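Local coordinates for DNA repair protein RecN (Deinococcus radiodurans, PDB 4ABX) that is an SMC-like protein that may take part in recombinational repair of damaged DNA, and is represented here by its coiled-coil domain, at residues A69-N80 with Q93-Q104. Numbering follows the deposited sequence. Where two conformers were deposited one is given.
Sequences AGLIGEAVRALN and QNELRAALESVQ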
loop_
_atom_site.group_PDB
_atom_site.type_symbol
_atom_site.label_atom_id
_atom_site.label_comp_id
_atom_site.label_asym_id
_atom_site.label_seq_id
_atom_site.Cartn_x
_atom_site.Cartn_y
_atom_site.Cartn_z
ATOM N N ALA A 69 -4.214 -3.499 -2.186
ATOM C CA ALA A 69 -4.100 -4.670 -3.052
ATOM C C ALA A 69 -3.018 -4.471 -4.113
ATOM O O ALA A 69 -2.250 -5.385 -4.411
ATOM C CB ALA A 69 -5.440 -4.987 -3.711
ATOM N N GLY A 70 -2.968 -3.269 -4.679
ATOM C CA GLY A 70 -1.965 -2.932 -5.674
ATOM C C GLY A 70 -0.552 -3.051 -5.141
ATOM O O GLY A 70 0.334 -3.570 -5.816
ATOM N N LEU A 71 -0.328 -2.574 -3.920
ATOM C CA LEU A 71 1.006 -2.659 -3.326
ATOM C C LEU A 71 1.394 -4.091 -2.985
ATOM O O LEU A 71 2.541 -4.498 -3.184
ATOM C CB LEU A 71 1.120 -1.759 -2.096
ATOM C CG LEU A 71 0.995 -0.276 -2.436
ATOM C CD1 LEU A 71 1.146 0.573 -1.186
ATOM C CD2 LEU A 71 2.029 0.110 -3.485
ATOM N N ILE A 72 0.441 -4.857 -2.469
ATOM C CA ILE A 72 0.690 -6.260 -2.179
ATOM C C ILE A 72 1.089 -6.988 -3.464
ATOM O O ILE A 72 2.009 -7.805 -3.469
ATOM C CB ILE A 72 -0.541 -6.933 -1.527
ATOM C CG1 ILE A 72 -0.858 -6.268 -0.182
ATOM C CG2 ILE A 72 -0.308 -8.431 -1.338
ATOM C CD1 ILE A 72 -2.056 -6.883 0.550
ATOM N N GLY A 73 0.394 -6.675 -4.553
ATOM C CA GLY A 73 0.677 -7.263 -5.850
ATOM C C GLY A 73 2.077 -6.955 -6.342
ATOM O O GLY A 73 2.750 -7.823 -6.894
ATOM N N GLU A 74 2.519 -5.715 -6.147
ATOM C CA GLU A 74 3.876 -5.332 -6.525
ATOM C C GLU A 74 4.887 -6.139 -5.724
ATOM O O GLU A 74 5.881 -6.619 -6.268
ATOM C CB GLU A 74 4.111 -3.835 -6.311
ATOM C CG GLU A 74 3.342 -2.942 -7.266
ATOM C CD GLU A 74 3.648 -1.469 -7.061
ATOM O OE1 GLU A 74 4.809 -1.135 -6.739
ATOM O OE2 GLU A 74 2.722 -0.645 -7.217
ATOM N N ALA A 75 4.617 -6.286 -4.430
ATOM C CA ALA A 75 5.478 -7.043 -3.526
ATOM C C ALA A 75 5.542 -8.515 -3.918
ATOM O O ALA A 75 6.587 -9.149 -3.799
ATOM C CB ALA A 75 4.985 -6.904 -2.075
ATOM N N VAL A 76 4.412 -9.063 -4.355
ATOM C CA VAL A 76 4.391 -10.438 -4.826
ATOM C C VAL A 76 5.309 -10.586 -6.034
ATOM O O VAL A 76 6.086 -11.529 -6.116
ATOM C CB VAL A 76 2.970 -10.913 -5.184
ATOM C CG1 VAL A 76 3.032 -12.219 -5.976
ATOM C CG2 VAL A 76 2.134 -11.086 -3.911
ATOM N N ARG A 77 5.217 -9.648 -6.970
ATOM C CA ARG A 77 6.070 -9.690 -8.153
ATOM C C ARG A 77 7.554 -9.492 -7.807
ATOM O O ARG A 77 8.425 -10.126 -8.398
ATOM C CB ARG A 77 5.598 -8.676 -9.198
ATOM C CG ARG A 77 4.254 -9.047 -9.820
ATOM C CD ARG A 77 3.894 -8.146 -10.994
ATOM N NE ARG A 77 3.597 -6.782 -10.567
ATOM C CZ ARG A 77 2.390 -6.358 -10.202
ATOM N NH1 ARG A 77 1.359 -7.194 -10.211
ATOM N NH2 ARG A 77 2.214 -5.096 -9.829
ATOM N N ALA A 78 7.829 -8.624 -6.841
ATOM C CA ALA A 78 9.196 -8.399 -6.379
ATOM C C ALA A 78 9.832 -9.685 -5.850
ATOM O O ALA A 78 11.047 -9.863 -5.921
ATOM C CB ALA A 78 9.221 -7.312 -5.311
ATOM N N LEU A 79 9.007 -10.585 -5.323
ATOM C CA LEU A 79 9.501 -11.841 -4.770
ATOM C C LEU A 79 9.791 -12.916 -5.826
ATOM O O LEU A 79 10.470 -13.903 -5.534
ATOM C CB LEU A 79 8.519 -12.383 -3.725
ATOM C CG LEU A 79 8.344 -11.496 -2.494
ATOM C CD1 LEU A 79 7.473 -12.189 -1.462
ATOM C CD2 LEU A 79 9.706 -11.146 -1.904
ATOM N N ASN A 80 9.288 -12.725 -7.043
ATOM C CA ASN A 80 9.453 -13.720 -8.109
ATOM C C ASN A 80 10.874 -14.267 -8.254
ATOM O O ASN A 80 11.084 -15.480 -8.247
ATOM C CB ASN A 80 8.989 -13.165 -9.464
ATOM C CG ASN A 80 7.490 -13.297 -9.671
ATOM O OD1 ASN A 80 6.886 -12.525 -10.421
ATOM N ND2 ASN A 80 6.880 -14.275 -9.009
ATOM N N GLN A 93 5.986 -15.928 -0.319
ATOM C CA GLN A 93 5.283 -15.377 -1.475
ATOM C C GLN A 93 3.879 -15.961 -1.591
ATOM O O GLN A 93 2.913 -15.242 -1.873
ATOM C CB GLN A 93 6.050 -15.633 -2.776
ATOM C CG GLN A 93 5.478 -14.867 -3.972
ATOM C CD GLN A 93 6.019 -15.349 -5.304
ATOM O OE1 GLN A 93 6.329 -16.526 -5.470
ATOM N NE2 GLN A 93 6.137 -14.436 -6.261
ATOM N N ASN A 94 3.769 -17.269 -1.380
ATOM C CA ASN A 94 2.471 -17.935 -1.412
ATOM C C ASN A 94 1.551 -17.469 -0.284
ATOM O O ASN A 94 0.364 -17.241 -0.499
ATOM C CB ASN A 94 2.638 -19.456 -1.385
ATOM C CG ASN A 94 3.077 -20.020 -2.726
ATOM O OD1 ASN A 94 3.856 -20.971 -2.787
ATOM N ND2 ASN A 94 2.569 -19.440 -3.810
ATOM N N GLU A 95 2.103 -17.312 0.914
ATOM C CA GLU A 95 1.349 -16.734 2.018
ATOM C C GLU A 95 0.895 -15.308 1.700
ATOM O O GLU A 95 -0.187 -14.883 2.121
ATOM C CB GLU A 95 2.172 -16.770 3.312
ATOM C CG GLU A 95 2.359 -18.180 3.854
ATOM C CD GLU A 95 3.405 -18.261 4.951
ATOM O OE1 GLU A 95 3.849 -17.201 5.438
ATOM O OE2 GLU A 95 3.785 -19.394 5.322
ATOM N N LEU A 96 1.716 -14.575 0.950
ATOM C CA LEU A 96 1.393 -13.199 0.584
ATOM C C LEU A 96 0.253 -13.149 -0.442
ATOM O O LEU A 96 -0.621 -12.281 -0.371
ATOM C CB LEU A 96 2.634 -12.456 0.074
ATOM C CG LEU A 96 2.488 -10.944 -0.118
ATOM C CD1 LEU A 96 2.032 -10.269 1.180
ATOM C CD2 LEU A 96 3.798 -10.330 -0.612
ATOM N N ARG A 97 0.259 -14.086 -1.385
ATOM C CA ARG A 97 -0.859 -14.240 -2.312
ATOM C C ARG A 97 -2.174 -14.462 -1.560
ATOM O O ARG A 97 -3.209 -13.864 -1.898
ATOM C CB ARG A 97 -0.603 -15.394 -3.286
ATOM C CG ARG A 97 0.387 -15.065 -4.398
ATOM C CD ARG A 97 0.397 -16.143 -5.475
ATOM N NE ARG A 97 1.185 -15.743 -6.639
ATOM C CZ ARG A 97 2.406 -16.199 -6.913
ATOM N NH1 ARG A 97 2.981 -17.085 -6.110
ATOM N NH2 ARG A 97 3.049 -15.777 -7.994
ATOM N N ALA A 98 -2.132 -15.328 -0.549
ATOM C CA ALA A 98 -3.299 -15.580 0.291
ATOM C C ALA A 98 -3.770 -14.303 0.990
ATOM O O ALA A 98 -4.965 -14.046 1.086
ATOM C CB ALA A 98 -2.999 -16.671 1.315
ATOM N N ALA A 99 -2.826 -13.505 1.483
ATOM C CA ALA A 99 -3.182 -12.248 2.120
ATOM C C ALA A 99 -3.851 -11.308 1.118
ATOM O O ALA A 99 -4.818 -10.627 1.453
ATOM C CB ALA A 99 -1.965 -11.592 2.749
ATOM N N LEU A 100 -3.326 -11.276 -0.106
ATOM C CA LEU A 100 -3.898 -10.466 -1.179
ATOM C C LEU A 100 -5.330 -10.876 -1.470
ATOM O O LEU A 100 -6.216 -10.028 -1.616
ATOM C CB LEU A 100 -3.058 -10.584 -2.454
ATOM C CG LEU A 100 -3.626 -9.955 -3.730
ATOM C CD1 LEU A 100 -3.905 -8.464 -3.539
ATOM C CD2 LEU A 100 -2.684 -10.184 -4.908
ATOM N N GLU A 101 -5.558 -12.183 -1.560
ATOM C CA GLU A 101 -6.896 -12.686 -1.814
ATOM C C GLU A 101 -7.864 -12.264 -0.711
ATOM O O GLU A 101 -8.998 -11.872 -0.991
ATOM C CB GLU A 101 -6.890 -14.207 -1.986
ATOM C CG GLU A 101 -6.281 -14.668 -3.297
ATOM C CD GLU A 101 -6.462 -16.157 -3.540
ATOM O OE1 GLU A 101 -7.277 -16.784 -2.828
ATOM O OE2 GLU A 101 -5.793 -16.697 -4.446
ATOM N N SER A 102 -7.409 -12.346 0.537
ATOM C CA SER A 102 -8.217 -11.934 1.683
ATOM C C SER A 102 -8.587 -10.459 1.597
ATOM O O SER A 102 -9.726 -10.079 1.870
ATOM C CB SER A 102 -7.469 -12.194 2.992
ATOM O OG SER A 102 -7.261 -13.577 3.203
ATOM N N VAL A 103 -7.616 -9.631 1.223
ATOM C CA VAL A 103 -7.835 -8.193 1.131
ATOM C C VAL A 103 -8.839 -7.855 0.034
ATOM O O VAL A 103 -9.703 -6.999 0.219
ATOM C CB VAL A 103 -6.510 -7.419 0.915
ATOM C CG1 VAL A 103 -6.787 -6.019 0.406
ATOM C CG2 VAL A 103 -5.714 -7.366 2.215
ATOM N N GLN A 104 -8.723 -8.540 -1.098
ATOM C CA GLN A 104 -9.630 -8.335 -2.218
ATOM C C GLN A 104 -11.035 -8.811 -1.867
ATOM O O GLN A 104 -12.025 -8.152 -2.187
ATOM C CB GLN A 104 -9.105 -9.053 -3.464
ATOM C CG GLN A 104 -7.767 -8.508 -3.952
ATOM C CD GLN A 104 -7.187 -9.299 -5.110
ATOM O OE1 GLN A 104 -7.239 -10.530 -5.128
ATOM N NE2 GLN A 104 -6.625 -8.591 -6.085
#
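The guanidinium of R97 lies with one face over V76, whose CG1 methyl comes within 4.0 Å of R97 NE, while the side-chain amide of N94, from the same helix, lies at its edge in the plane of the group. R97 suits this margin because its extended chain spreads over the valine and still carries its charge to the exposed surface. One bond fixes the amide of Q93: NE2 donates to V76 O at 2.9 Å with an N-H...O angle of 155°, the oxygen lying close to the amide plane. Glutamine suits the place because a long chain ending in an N-H donor can reach a backbone carbonyl on the facing helix. With CG anti to the backbone N (chi1 -170°), Q93 extends across the gap, its CG passing L79 CB at 3.9 Å. Shortening Q93 to alanine would probably leave the V76 carbonyl without this donor and open a gap beside L79 CB.

Deeper in, L96 is a knob in the hole formed by I72, A75, V76 and L79. Its CD2 reaches 3.8 Å from V76 CG2 and also meets CB of A75, whose short side chain lets the leucine settle close. The branched I72 serves several partners: CG2 lies against L96 and, at 3.7 Å, L100 CB, while CD1 meets V103 CG2 tip to tip. The small A69 lets L100 CD1 approach the backbone, 3.6 Å from A69 O.

The axes of segments 69-80 and 93-104 run antiparallel at 164° and approach to 9.8 Å; the consecutive helices 68-83 and 87-115 form an antiparallel hairpin near one end of the elongated domain. The second subunit also packs against helix 68-83, its L61 on A75 and its A53 on L79.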